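Local structure of spindle pole body-associated protein VIK1 (2O0A) at residues Y29-E34 / R63-L68; Q35-N40 / N271-V276; N95-S100 / S264-N269; M198-V203 / Y224-N229. The protein recruits the minus-end-directed motor Kar3 to microtubules and with it cross-links antiparallel ones, its C-terminal domain, described here, having a motor fold but no nucleotide-binding site. All coordinates share one frame; numbering follows the deposited sequence.

Overall arrangement
Interactions 1, 3 and 4 follow one another across the mixed central sheet of the kinesin-like motor domain. Strand 27-32 lies between strands 63-66 and 265-270, so interactions 1 and 3 touch, with centres about 13 Å apart. Strand 94-99 pairs with both 265-270 and 221-228, which puts the centres of interactions 3 and 4 about 9 Å apart. Interaction 2 joins the loops leaving strands 27-32 and 265-270, about 25 Å from interaction 4, centre to centre. Along the chain, interaction 1 closes before interaction 3 opens. Interaction 3, with interaction 4 between its halves, lies between the halves of interaction 2, whose segments alternate with those of interaction 1. Distant parts of the sequence thus build the sheet core.

Interaction 1 of 4, residues Y29-E34 / R63-L68; sequences YAYVME and RVIPHL
Tyr31 and His67 bring their rings together at a slant, with planes 43° apart and centroids 4.9 Å apart. Tyr31 CG lies anti to the backbone N (chi1 -167°), which swings the ring toward the 63-68 segment. Its CD1 edge lies 3.6 Å from Ile65 CG2, and Ile65 O sits near the ring plane at that edge. The Tyr31 hydroxyl comes close to His67 ND1, but it also has a hydrogen bond to the carbonyl of Val70. Met33 approaches the imidazole from another direction. Its chain bends at chi2 and chi3, and SD stands 3.3 Å from His67 CD2, obliquely to the ring. At the N-terminal end of the pair, Tyr29 CE1 lies 3.7 Å from Arg63 CB, while the guanidinium leads away to a salt bridge with Glu16. On the other face of the sheet, Val64 CG1 meets Val32 CG2 at 4.1 Å, and Ile50 of strand 49-52 packs on both valines.

The backbones are two parallel strands of the motor-domain sheet. Ile65 bonds to strand 29-32 through both its N and its O: N donates to Ala30 O at 2.7 Å, and O accepts from Val32 N at 2.9 Å. His67 N extends the pattern to Val32 O, which also takes a water bridging to Leu68 N. The chemistry implies a pair held by backbone bonds and apolar side chains, with Met33 SD and the Tyr31 ring obliquely beside His67.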
loop_
_atom_site.group_PDB
_atom_site.type_symbol
_atom_site.label_atom_id
_atom_site.label_comp_id
_atom_site.label_asym_id
_atom_site.label_seq_id
_atom_site.Cartn_x
_atom_site.Cartn_y
_atom_site.Cartn_z
ATOM N N TYR A 29 -4.919 0.796 7.691
ATOM C CA TYR A 29 -5.144 2.219 7.833
ATOM C C TYR A 29 -6.249 2.653 6.908
ATOM O O TYR A 29 -6.335 2.143 5.802
ATOM C CB TYR A 29 -3.862 2.957 7.450
ATOM C CG TYR A 29 -2.775 2.826 8.498
ATOM C CD1 TYR A 29 -2.481 3.899 9.323
ATOM C CD2 TYR A 29 -2.041 1.632 8.658
ATOM C CE1 TYR A 29 -1.483 3.807 10.292
ATOM C CE2 TYR A 29 -1.041 1.532 9.628
ATOM C CZ TYR A 29 -0.778 2.618 10.429
ATOM O OH TYR A 29 0.211 2.539 11.391
ATOM N N ALA A 30 -7.094 3.581 7.360
ATOM C CA ALA A 30 -8.132 4.149 6.499
ATOM C C ALA A 30 -7.724 5.551 6.096
ATOM O O ALA A 30 -7.380 6.371 6.952
ATOM C CB ALA A 30 -9.476 4.183 7.240
ATOM N N TYR A 31 -7.749 5.831 4.799
ATOM C CA TYR A 31 -7.405 7.140 4.275
ATOM C C TYR A 31 -8.696 7.652 3.647
ATOM O O TYR A 31 -9.138 7.138 2.621
ATOM C CB TYR A 31 -6.284 6.958 3.249
ATOM C CG TYR A 31 -5.548 8.191 2.782
ATOM C CD1 TYR A 31 -5.635 9.417 3.458
ATOM C CD2 TYR A 31 -4.698 8.114 1.683
ATOM C CE1 TYR A 31 -4.928 10.532 3.009
ATOM C CE2 TYR A 31 -3.987 9.204 1.241
ATOM C CZ TYR A 31 -4.095 10.412 1.906
ATOM O OH TYR A 31 -3.380 11.481 1.413
ATOM N N VAL A 32 -9.307 8.652 4.268
ATOM C CA VAL A 32 -10.732 8.903 4.022
ATOM C C VAL A 32 -11.009 10.290 3.467
ATOM O O VAL A 32 -10.361 11.261 3.875
ATOM C CB VAL A 32 -11.585 8.662 5.306
ATOM C CG1 VAL A 32 -11.366 7.259 5.879
ATOM C CG2 VAL A 32 -11.344 9.746 6.358
ATOM N N MET A 33 -11.968 10.379 2.542
ATOM C CA MET A 33 -12.469 11.664 2.059
ATOM C C MET A 33 -13.852 11.909 2.677
ATOM O O MET A 33 -14.868 11.579 2.064
ATOM C CB MET A 33 -12.535 11.693 0.528
ATOM C CG MET A 33 -11.182 11.842 -0.114
ATOM S SD MET A 33 -10.616 13.541 -0.010
ATOM C CE MET A 33 -10.833 14.054 -1.710
ATOM N N GLU A 34 -13.855 12.438 3.909
ATOM C CA GLU A 34 -15.061 12.553 4.730
ATOM C C GLU A 34 -16.177 13.291 3.984
ATOM O O GLU A 34 -17.352 12.919 4.080
ATOM C CB GLU A 34 -14.762 13.242 6.080
ATOM C CG GLU A 34 -16.022 13.425 6.937
ATOM C CD GLU A 34 -15.768 13.922 8.338
ATOM O OE1 GLU A 34 -14.622 13.881 8.822
ATOM O OE2 GLU A 34 -16.755 14.334 8.972
ATOM N N ARG A 63 -4.941 3.780 12.271
ATOM C CA ARG A 63 -5.201 5.211 12.232
ATOM C C ARG A 63 -6.180 5.490 11.095
ATOM O O ARG A 63 -6.149 4.809 10.065
ATOM C CB ARG A 63 -3.890 5.988 12.048
ATOM C CG ARG A 63 -4.046 7.497 11.994
ATOM C CD ARG A 63 -2.775 8.210 12.389
ATOM N NE ARG A 63 -2.450 8.122 13.821
ATOM C CZ ARG A 63 -3.019 8.860 14.773
ATOM N NH1 ARG A 63 -3.969 9.740 14.476
ATOM N NH2 ARG A 63 -2.631 8.717 16.036
ATOM N N VAL A 64 -7.051 6.473 11.313
ATOM C CA VAL A 64 -7.959 7.025 10.302
ATOM C C VAL A 64 -7.411 8.388 9.913
ATOM O O VAL A 64 -7.242 9.289 10.742
ATOM C CB VAL A 64 -9.417 7.116 10.832
ATOM C CG1 VAL A 64 -10.302 7.878 9.843
ATOM C CG2 VAL A 64 -9.937 5.715 11.068
ATOM N N ILE A 65 -7.083 8.519 8.636
ATOM C CA ILE A 65 -6.346 9.658 8.134
ATOM C C ILE A 65 -7.227 10.497 7.223
ATOM O O ILE A 65 -7.691 10.004 6.206
ATOM C CB ILE A 65 -5.098 9.162 7.328
ATOM C CG1 ILE A 65 -4.171 8.337 8.225
ATOM C CG2 ILE A 65 -4.353 10.325 6.714
ATOM C CD1 ILE A 65 -3.189 7.453 7.440
ATOM N N PRO A 66 -7.440 11.777 7.567
ATOM C CA PRO A 66 -8.293 12.620 6.729
ATOM C C PRO A 66 -7.555 13.223 5.532
ATOM O O PRO A 66 -6.625 14.015 5.705
ATOM C CB PRO A 66 -8.755 13.715 7.700
ATOM C CG PRO A 66 -7.637 13.822 8.692
ATOM C CD PRO A 66 -6.923 12.500 8.745
ATOM N N HIS A 67 -7.990 12.860 4.331
ATOM C CA HIS A 67 -7.395 13.362 3.098
ATOM C C HIS A 67 -7.486 14.893 2.921
ATOM O O HIS A 67 -6.619 15.492 2.302
ATOM C CB HIS A 67 -8.003 12.646 1.886
ATOM C CG HIS A 67 -7.267 12.885 0.604
ATOM N ND1 HIS A 67 -6.363 11.982 0.085
ATOM C CD2 HIS A 67 -7.323 13.910 -0.281
ATOM C CE1 HIS A 67 -5.878 12.451 -1.049
ATOM N NE2 HIS A 67 -6.441 13.621 -1.293
ATOM N N LEU A 68 -8.514 15.537 3.472
ATOM C CA LEU A 68 -8.577 16.997 3.366
ATOM C C LEU A 68 -7.483 17.665 4.190
ATOM O O LEU A 68 -7.145 18.822 3.948
ATOM C CB LEU A 68 -9.955 17.542 3.757
ATOM C CG LEU A 68 -10.480 17.231 5.159
ATOM C CD1 LEU A 68 -9.870 18.157 6.208
ATOM C CD2 LEU A 68 -12.010 17.328 5.171
HETATM O O HOH W 1 -11.184 14.377 3.621
#

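Interaction 2 of 4, residues Q35-N40 / N271-V276; sequences QNLPEN and NDSKNV
Asn36 O is approached by a water at 2.7 Å and by Ser273 OG at 3.1 Å. The water donates to this carbonyl and accepts from Ser273 N at 2.8 Å, so it bridges the two backbones. The contact joins two loops at one end of the kinesin-like core: one follows strand 27-32, and the other leads from strand 265-270 into helix 276-289.

Pro38 lies against the serine, with its CD 3.1 Å from Ser273 OG and its CG 3.4 Å from the same oxygen. A glycine in place of Pro38 would probably take the ring from beside Ser273 OG, opening a gap there, and let the loop turn more freely. Leu37 works on the inner side. Its CG is anti to the carbonyl carbon (chi1 -71°); chi2 of 170° sends CD1 onward and turns the other branch, CD2, to the 271-276 loop. There CD2 comes 3.7 Å from the backbone N of Asp272. Phe43 and Leu270 also pack on Leu37. The Asp272 carboxylate turns away to Thr101, and Asn271 ND2 bonds to Thr102. At the start of helix 276-289, Val276 CG2 meets Leu37 CD2 obliquely at 3.9 Å.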
loop_
_atom_site.group_PDB
_atom_site.type_symbol
_atom_site.label_atom_id
_atom_site.label_comp_id
_atom_site.label_asym_id
_atom_site.label_seq_id
_atom_site.Cartn_x
_atom_site.Cartn_y
_atom_site.Cartn_z
ATOM N N GLN A 35 -15.808 14.319 3.233
ATOM C CA GLN A 35 -16.798 15.159 2.561
ATOM C C GLN A 35 -17.548 14.409 1.458
ATOM O O GLN A 35 -18.644 14.818 1.053
ATOM C CB GLN A 35 -16.145 16.450 2.047
ATOM C CG GLN A 35 -15.357 16.292 0.758
ATOM C CD GLN A 35 -13.968 15.672 0.932
ATOM O OE1 GLN A 35 -13.518 15.358 2.041
ATOM N NE2 GLN A 35 -13.285 15.481 -0.189
ATOM N N ASN A 36 -16.966 13.308 0.980
ATOM C CA ASN A 36 -17.609 12.477 -0.048
ATOM C C ASN A 36 -18.153 11.151 0.473
ATOM O O ASN A 36 -18.524 10.266 -0.306
ATOM C CB ASN A 36 -16.671 12.264 -1.241
ATOM C CG ASN A 36 -16.341 13.559 -1.948
ATOM O OD1 ASN A 36 -16.992 14.598 -1.727
ATOM N ND2 ASN A 36 -15.333 13.513 -2.807
ATOM N N LEU A 37 -18.214 11.034 1.792
ATOM C CA LEU A 37 -18.732 9.849 2.449
ATOM C C LEU A 37 -20.059 10.184 3.136
ATOM O O LEU A 37 -20.387 11.365 3.307
ATOM C CB LEU A 37 -17.699 9.293 3.443
ATOM C CG LEU A 37 -16.477 8.633 2.790
ATOM C CD1 LEU A 37 -15.412 8.332 3.849
ATOM C CD2 LEU A 37 -16.898 7.351 2.044
ATOM N N PRO A 38 -20.847 9.160 3.490
ATOM C CA PRO A 38 -22.150 9.440 4.104
ATOM C C PRO A 38 -22.068 10.260 5.389
ATOM O O PRO A 38 -21.139 10.099 6.181
ATOM C CB PRO A 38 -22.707 8.042 4.363
ATOM C CG PRO A 38 -22.090 7.216 3.281
ATOM C CD PRO A 38 -20.665 7.712 3.298
ATOM N N GLU A 39 -23.046 11.147 5.575
ATOM C CA GLU A 39 -23.055 12.030 6.750
ATOM C C GLU A 39 -23.258 11.270 8.062
ATOM O O GLU A 39 -22.856 11.754 9.125
ATOM C CB GLU A 39 -24.098 13.149 6.599
ATOM C CG GLU A 39 -23.793 14.118 5.469
ATOM C CD GLU A 39 -24.772 15.277 5.378
ATOM O OE1 GLU A 39 -25.468 15.569 6.375
ATOM O OE2 GLU A 39 -24.837 15.905 4.300
ATOM N N ASN A 40 -23.853 10.082 7.985
ATOM C CA ASN A 40 -24.106 9.262 9.167
ATOM C C ASN A 40 -22.925 8.376 9.560
ATOM O O ASN A 40 -22.984 7.670 10.571
ATOM C CB ASN A 40 -25.376 8.412 8.991
ATOM C CG ASN A 40 -25.208 7.295 7.974
ATOM O OD1 ASN A 40 -24.516 7.448 6.970
ATOM N ND2 ASN A 40 -25.854 6.166 8.232
ATOM N N ASN A 271 -13.548 6.859 -0.336
ATOM C CA ASN A 271 -13.950 8.111 -0.958
ATOM C C ASN A 271 -15.211 7.924 -1.776
ATOM O O ASN A 271 -15.511 8.723 -2.655
ATOM C CB ASN A 271 -12.819 8.625 -1.852
ATOM C CG ASN A 271 -12.659 7.804 -3.118
ATOM O OD1 ASN A 271 -13.048 6.629 -3.168
ATOM N ND2 ASN A 271 -12.104 8.420 -4.157
ATOM N N ASP A 272 -15.941 6.860 -1.468
ATOM C CA ASP A 272 -16.983 6.341 -2.339
ATOM C C ASP A 272 -18.115 5.788 -1.475
ATOM O O ASP A 272 -18.026 4.681 -0.941
ATOM C CB ASP A 272 -16.351 5.231 -3.181
ATOM C CG ASP A 272 -17.253 4.713 -4.270
ATOM O OD1 ASP A 272 -18.285 5.347 -4.586
ATOM O OD2 ASP A 272 -16.899 3.649 -4.824
ATOM N N SER A 273 -19.198 6.550 -1.342
ATOM C CA SER A 273 -20.287 6.120 -0.475
ATOM C C SER A 273 -20.881 4.747 -0.797
ATOM O O SER A 273 -21.154 3.964 0.105
ATOM C CB SER A 273 -21.384 7.179 -0.437
ATOM O OG SER A 273 -20.908 8.312 0.255
ATOM N N LYS A 274 -21.069 4.447 -2.079
ATOM C CA LYS A 274 -21.732 3.192 -2.453
ATOM C C LYS A 274 -20.927 1.956 -2.049
ATOM O O LYS A 274 -21.496 0.927 -1.734
ATOM C CB LYS A 274 -22.118 3.166 -3.936
ATOM C CG LYS A 274 -20.967 3.127 -4.907
ATOM C CD LYS A 274 -21.496 2.924 -6.317
ATOM C CE LYS A 274 -20.464 2.260 -7.199
ATOM N NZ LYS A 274 -21.106 1.510 -8.320
ATOM N N ASN A 275 -19.605 2.102 -1.983
ATOM C CA ASN A 275 -18.730 0.975 -1.668
ATOM C C ASN A 275 -18.149 0.939 -0.256
ATOM O O ASN A 275 -17.485 -0.028 0.114
ATOM C CB ASN A 275 -17.606 0.877 -2.707
ATOM C CG ASN A 275 -18.134 0.622 -4.109
ATOM O OD1 ASN A 275 -17.645 1.192 -5.081
ATOM N ND2 ASN A 275 -19.146 -0.233 -4.211
ATOM N N VAL A 276 -18.428 1.960 0.549
ATOM C CA VAL A 276 -17.771 2.076 1.845
ATOM C C VAL A 276 -18.067 0.909 2.803
ATOM O O VAL A 276 -17.168 0.437 3.481
ATOM C CB VAL A 276 -18.011 3.462 2.498
ATOM C CG1 VAL A 276 -19.442 3.592 3.045
ATOM C CG2 VAL A 276 -16.968 3.738 3.591
HETATM O O HOH W 2 -19.518 9.033 -2.493
#

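Interaction 3 of 4, residues N95-S100 / S264-N269; sequences NLISLS and SFFLLN. With EDO (1,2-ethanediol), chain B.
Asn95 uses both ends of its side-chain amide to reach the neighbouring strand, its parallel partner in the central sheet of the kinesin-like motor fold. Its OD1 accepts from Phe265 N at 3.2 Å, with the donor above the carbonyl plane rather than on a lone pair. Its ND2 donates to Ser264 OG at 2.9 Å, close to the amide plane, and also bonds to Thr262 OG1. CG sits between the backbone N and the carbonyl carbon (chi1 71°), which turns the amide across the gap. An alanine here is likely to leave Phe265 N and Ser264 OG without these partners.

The straightest backbone bond runs from Leu99 N to Leu267 O at 2.8 Å and 175°. On one face Ile97 lies beside Phe266, and its CD1 makes an off-centre CH-pi contact 4.2 Å from the ring centroid. On the other, Leu96 CD1 touches Phe265 CD2 at 3.5 Å; Tyr29 stacks on that phenylalanine.

At the C-terminal end, Leu99 O is gripped twice by Asn269. The backbone N donates at 2.8 Å, and ND2 comes from above the carbonyl plane. Asn269 OD1 accepts from O1 of an ethanediol, probably from the crystallisation liquor, at 3.0 Å.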
loop_
_atom_site.group_PDB
_atom_site.type_symbol
_atom_site.label_atom_id
_atom_site.label_comp_id
_atom_site.label_asym_id
_atom_site.label_seq_id
_atom_site.Cartn_x
_atom_site.Cartn_y
_atom_site.Cartn_z
ATOM N N ASN A 95 5.564 -4.571 2.126
ATOM C CA ASN A 95 4.576 -4.178 1.129
ATOM C C ASN A 95 3.687 -3.044 1.572
ATOM O O ASN A 95 3.641 -2.674 2.755
ATOM C CB ASN A 95 3.747 -5.394 0.668
ATOM C CG ASN A 95 2.785 -5.897 1.720
ATOM O OD1 ASN A 95 1.913 -5.166 2.200
ATOM N ND2 ASN A 95 2.911 -7.184 2.073
ATOM N N LEU A 96 3.009 -2.472 0.576
ATOM C CA LEU A 96 1.901 -1.559 0.782
ATOM C C LEU A 96 0.793 -2.056 -0.128
ATOM O O LEU A 96 0.948 -2.082 -1.346
ATOM C CB LEU A 96 2.324 -0.127 0.423
ATOM C CG LEU A 96 1.235 0.947 0.387
ATOM C CD1 LEU A 96 0.456 0.983 1.694
ATOM C CD2 LEU A 96 1.810 2.335 0.041
ATOM N N ILE A 97 -0.306 -2.503 0.474
ATOM C CA ILE A 97 -1.436 -3.043 -0.283
ATOM C C ILE A 97 -2.563 -2.020 -0.207
ATOM O O ILE A 97 -3.145 -1.822 0.862
ATOM C CB ILE A 97 -1.867 -4.423 0.264
ATOM C CG1 ILE A 97 -0.719 -5.413 0.064
ATOM C CG2 ILE A 97 -3.160 -4.915 -0.461
ATOM C CD1 ILE A 97 -0.850 -6.715 0.848
ATOM N N SER A 98 -2.822 -1.355 -1.340
ATOM C CA SER A 98 -3.741 -0.230 -1.391
ATOM C C SER A 98 -5.048 -0.632 -2.083
ATOM O O SER A 98 -5.020 -1.089 -3.225
ATOM C CB SER A 98 -3.084 0.957 -2.102
ATOM O OG SER A 98 -3.971 2.072 -2.139
ATOM N N LEU A 99 -6.160 -0.472 -1.361
ATOM C CA LEU A 99 -7.505 -0.746 -1.885
ATOM C C LEU A 99 -8.204 0.565 -2.174
ATOM O O LEU A 99 -8.273 1.461 -1.316
ATOM C CB LEU A 99 -8.314 -1.534 -0.843
ATOM C CG LEU A 99 -8.056 -3.038 -0.717
ATOM C CD1 LEU A 99 -6.637 -3.364 -0.325
ATOM C CD2 LEU A 99 -9.027 -3.672 0.273
ATOM N N SER A 100 -8.725 0.674 -3.388
ATOM C CA SER A 100 -9.384 1.897 -3.861
ATOM C C SER A 100 -10.554 1.471 -4.714
ATOM O O SER A 100 -10.541 0.377 -5.259
ATOM C CB SER A 100 -8.431 2.710 -4.714
ATOM O OG SER A 100 -7.368 3.278 -3.932
ATOM N N SER A 264 3.457 -6.425 6.005
ATOM C CA SER A 264 2.320 -5.813 5.290
ATOM C C SER A 264 1.802 -4.508 5.884
ATOM O O SER A 264 1.859 -4.251 7.090
ATOM C CB SER A 264 1.131 -6.791 5.191
ATOM O OG SER A 264 1.458 -7.979 4.495
ATOM N N PHE A 265 1.250 -3.686 5.000
ATOM C CA PHE A 265 0.581 -2.458 5.402
ATOM C C PHE A 265 -0.623 -2.329 4.486
ATOM O O PHE A 265 -0.463 -2.068 3.286
ATOM C CB PHE A 265 1.556 -1.286 5.186
ATOM C CG PHE A 265 1.087 0.065 5.702
ATOM C CD1 PHE A 265 1.841 0.735 6.675
ATOM C CD2 PHE A 265 -0.032 0.724 5.153
ATOM C CE1 PHE A 265 1.482 2.014 7.133
ATOM C CE2 PHE A 265 -0.407 1.996 5.620
ATOM C CZ PHE A 265 0.358 2.643 6.607
ATOM N N PHE A 266 -1.830 -2.510 5.029
ATOM C CA PHE A 266 -3.039 -2.341 4.215
ATOM C C PHE A 266 -3.525 -0.909 4.318
ATOM O O PHE A 266 -3.624 -0.353 5.410
ATOM C CB PHE A 266 -4.136 -3.309 4.672
ATOM C CG PHE A 266 -3.885 -4.738 4.274
ATOM C CD1 PHE A 266 -4.446 -5.255 3.105
ATOM C CD2 PHE A 266 -3.059 -5.565 5.049
ATOM C CE1 PHE A 266 -4.209 -6.594 2.737
ATOM C CE2 PHE A 266 -2.821 -6.903 4.672
ATOM C CZ PHE A 266 -3.396 -7.406 3.525
ATOM N N LEU A 267 -3.844 -0.331 3.165
ATOM C CA LEU A 267 -4.330 1.029 3.071
ATOM C C LEU A 267 -5.695 0.998 2.381
ATOM O O LEU A 267 -5.804 0.551 1.238
ATOM C CB LEU A 267 -3.343 1.898 2.273
ATOM C CG LEU A 267 -3.751 3.367 2.156
ATOM C CD1 LEU A 267 -3.823 4.058 3.525
ATOM C CD2 LEU A 267 -2.801 4.135 1.205
ATOM N N LEU A 268 -6.730 1.428 3.096
ATOM C CA LEU A 268 -8.080 1.429 2.531
ATOM C C LEU A 268 -8.476 2.853 2.214
ATOM O O LEU A 268 -8.599 3.684 3.103
ATOM C CB LEU A 268 -9.079 0.742 3.472
ATOM C CG LEU A 268 -9.063 -0.789 3.284
ATOM C CD1 LEU A 268 -7.741 -1.425 3.714
ATOM C CD2 LEU A 268 -10.190 -1.428 4.051
ATOM N N ASN A 269 -8.635 3.135 0.929
ATOM C CA ASN A 269 -8.954 4.489 0.479
ATOM C C ASN A 269 -10.456 4.628 0.348
ATOM O O ASN A 269 -11.058 4.053 -0.565
ATOM C CB ASN A 269 -8.252 4.803 -0.847
ATOM C CG ASN A 269 -6.745 4.777 -0.715
ATOM O OD1 ASN A 269 -6.130 5.739 -0.232
ATOM N ND2 ASN A 269 -6.128 3.670 -1.147
HETATM C C1 EDO B . -7.826 8.755 -0.059
HETATM O O1 EDO B . -6.869 8.503 -1.087
HETATM C C2 EDO B . -9.232 8.662 -0.660
HETATM O O2 EDO B . -9.149 8.905 -2.078
#

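Interaction 4 of 4, residues M198-V203 / Y224-N229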
loop_
_atom_site.group_PDB
_atom_site.type_symbol
_atom_site.label_atom_id
_atom_site.label_comp_id
_atom_site.label_asym_id
_atom_site.label_seq_id
_atom_site.Cartn_x
_atom_site.Cartn_y
_atom_site.Cartn_z
ATOM N N MET A 198 -5.141 -6.462 -10.771
ATOM C CA MET A 198 -4.264 -6.017 -9.709
ATOM C C MET A 198 -2.980 -5.461 -10.295
ATOM O O MET A 198 -2.320 -6.112 -11.108
ATOM C CB MET A 198 -3.954 -7.193 -8.795
ATOM C CG MET A 198 -3.086 -6.859 -7.579
ATOM S SD MET A 198 -2.924 -8.261 -6.452
ATOM C CE MET A 198 -1.805 -9.281 -7.375
ATOM N N GLY A 199 -2.619 -4.252 -9.883
ATOM C CA GLY A 199 -1.302 -3.736 -10.217
ATOM C C GLY A 199 -0.260 -4.203 -9.212
ATOM O O GLY A 199 -0.538 -4.304 -8.013
ATOM N N ILE A 200 0.937 -4.505 -9.703
ATOM C CA ILE A 200 2.061 -4.848 -8.841
ATOM C C ILE A 200 3.255 -3.992 -9.220
ATOM O O ILE A 200 3.738 -4.043 -10.351
ATOM C CB ILE A 200 2.504 -6.321 -8.973
ATOM C CG1 ILE A 200 1.332 -7.270 -8.717
ATOM C CG2 ILE A 200 3.682 -6.601 -8.037
ATOM C CD1 ILE A 200 1.612 -8.708 -9.164
ATOM N N ILE A 201 3.728 -3.202 -8.263
ATOM C CA ILE A 201 4.982 -2.492 -8.430
ATOM C C ILE A 201 5.988 -3.124 -7.488
ATOM O O ILE A 201 5.718 -3.254 -6.320
ATOM C CB ILE A 201 4.801 -0.978 -8.173
ATOM C CG1 ILE A 201 4.214 -0.346 -9.433
ATOM C CG2 ILE A 201 6.148 -0.299 -7.809
ATOM C CD1 ILE A 201 3.825 1.102 -9.308
ATOM N N LYS A 202 7.113 -3.569 -8.032
ATOM C CA LYS A 202 8.172 -4.132 -7.208
ATOM C C LYS A 202 9.356 -3.185 -7.261
ATOM O O LYS A 202 9.828 -2.818 -8.348
ATOM C CB LYS A 202 8.578 -5.526 -7.712
ATOM C CG LYS A 202 9.747 -6.107 -6.922
ATOM C CD LYS A 202 10.124 -7.462 -7.458
ATOM C CE LYS A 202 11.218 -8.052 -6.560
ATOM N NZ LYS A 202 11.836 -9.286 -7.162
ATOM N N VAL A 203 9.806 -2.753 -6.084
ATOM C CA VAL A 203 10.941 -1.847 -5.968
ATOM C C VAL A 203 12.033 -2.612 -5.227
ATOM O O VAL A 203 11.770 -3.244 -4.192
ATOM C CB VAL A 203 10.551 -0.559 -5.190
ATOM C CG1 VAL A 203 11.773 0.325 -4.941
ATOM C CG2 VAL A 203 9.467 0.219 -5.940
ATOM N N TYR A 224 6.883 -4.197 -2.266
ATOM C CA TYR A 224 5.811 -4.427 -3.234
ATOM C C TYR A 224 4.669 -3.485 -2.961
ATOM O O TYR A 224 4.142 -3.468 -1.849
ATOM C CB TYR A 224 5.291 -5.872 -3.167
ATOM C CG TYR A 224 6.377 -6.899 -3.316
ATOM C CD1 TYR A 224 6.622 -7.504 -4.552
ATOM C CD2 TYR A 224 7.144 -7.281 -2.210
ATOM C CE1 TYR A 224 7.634 -8.460 -4.686
ATOM C CE2 TYR A 224 8.158 -8.230 -2.348
ATOM C CZ TYR A 224 8.388 -8.804 -3.572
ATOM O OH TYR A 224 9.381 -9.761 -3.699
ATOM N N PHE A 225 4.284 -2.721 -3.982
ATOM C CA PHE A 225 3.098 -1.870 -3.918
ATOM C C PHE A 225 2.008 -2.523 -4.745
ATOM O O PHE A 225 2.133 -2.666 -5.969
ATOM C CB PHE A 225 3.443 -0.478 -4.441
ATOM C CG PHE A 225 2.281 0.475 -4.502
ATOM C CD1 PHE A 225 1.480 0.709 -3.396
ATOM C CD2 PHE A 225 2.043 1.198 -5.668
ATOM C CE1 PHE A 225 0.418 1.628 -3.450
ATOM C CE2 PHE A 225 0.993 2.125 -5.733
ATOM C CZ PHE A 225 0.174 2.340 -4.619
ATOM N N ILE A 226 0.953 -2.949 -4.059
ATOM C CA ILE A 226 -0.148 -3.662 -4.690
ATOM C C ILE A 226 -1.327 -2.700 -4.815
ATOM O O ILE A 226 -1.720 -2.074 -3.838
ATOM C CB ILE A 226 -0.546 -4.900 -3.856
ATOM C CG1 ILE A 226 0.630 -5.869 -3.731
ATOM C CG2 ILE A 226 -1.817 -5.549 -4.432
ATOM C CD1 ILE A 226 1.174 -6.393 -5.061
ATOM N N GLU A 227 -1.874 -2.565 -6.032
ATOM C CA GLU A 227 -3.031 -1.710 -6.253
ATOM C C GLU A 227 -4.235 -2.570 -6.609
ATOM O O GLU A 227 -4.237 -3.267 -7.623
ATOM C CB GLU A 227 -2.762 -0.686 -7.353
ATOM C CG GLU A 227 -1.761 0.375 -6.929
ATOM C CD GLU A 227 -1.399 1.298 -8.077
ATOM O OE1 GLU A 227 -0.458 0.980 -8.826
ATOM O OE2 GLU A 227 -2.037 2.345 -8.207
ATOM N N LEU A 228 -5.247 -2.510 -5.759
ATOM C CA LEU A 228 -6.529 -3.132 -6.042
ATOM C C LEU A 228 -7.516 -1.977 -6.128
ATOM O O LEU A 228 -8.038 -1.544 -5.121
ATOM C CB LEU A 228 -6.892 -4.118 -4.936
ATOM C CG LEU A 228 -6.001 -5.361 -4.845
ATOM C CD1 LEU A 228 -6.094 -5.996 -3.493
ATOM C CD2 LEU A 228 -6.352 -6.344 -5.980
ATOM N N ASN A 229 -7.737 -1.464 -7.337
ATOM C CA ASN A 229 -8.283 -0.101 -7.472
ATOM C C ASN A 229 -9.706 -0.025 -8.034
ATOM O O ASN A 229 -10.152 1.040 -8.484
ATOM C CB ASN A 229 -7.328 0.812 -8.265
ATOM C CG ASN A 229 -6.039 1.172 -7.497
ATOM O OD1 ASN A 229 -5.814 0.757 -6.339
ATOM N ND2 ASN A 229 -5.188 1.954 -8.154
#
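Gly199 with Glu227, and Ile201 with Phe225, each exchange two backbone hydrogen bonds. The straightest runs from Ile201 N to Phe225 O at 2.8 Å and 171°. Ile200-Ile226 lies between them and Lys202-Tyr224 beyond; both are non-hydrogen-bonded pairs.

Apolar contacts lie on both faces. Met198 crosses Ile226 at a slant, with SD 3.6 Å from Ile226 CG2, and its CG lies 3.7 Å from Leu228 CD2. Ile200 CG1 runs alongside Ile226 CD1 at 3.8 Å. On the other face, Ile201 CD1 reaches the edge of the Phe225 ring.

This antiparallel pair belongs to the central sheet of the kinesin-like domain. Helix 250-261 packs on Met198 and Ile226, and helix 105-116 on Ile201 and Phe225.

The extended Lys202 chain lies along Tyr224, with CE 3.8 Å from OH, and both polar tips bond to the backbone of Ile165. The Glu227 carboxylate makes a salt bridge to Arg108. Within its own segment, Asn229 ND2 donates to Glu227 OE2 at 3.2 Å, from above the carboxylate plane.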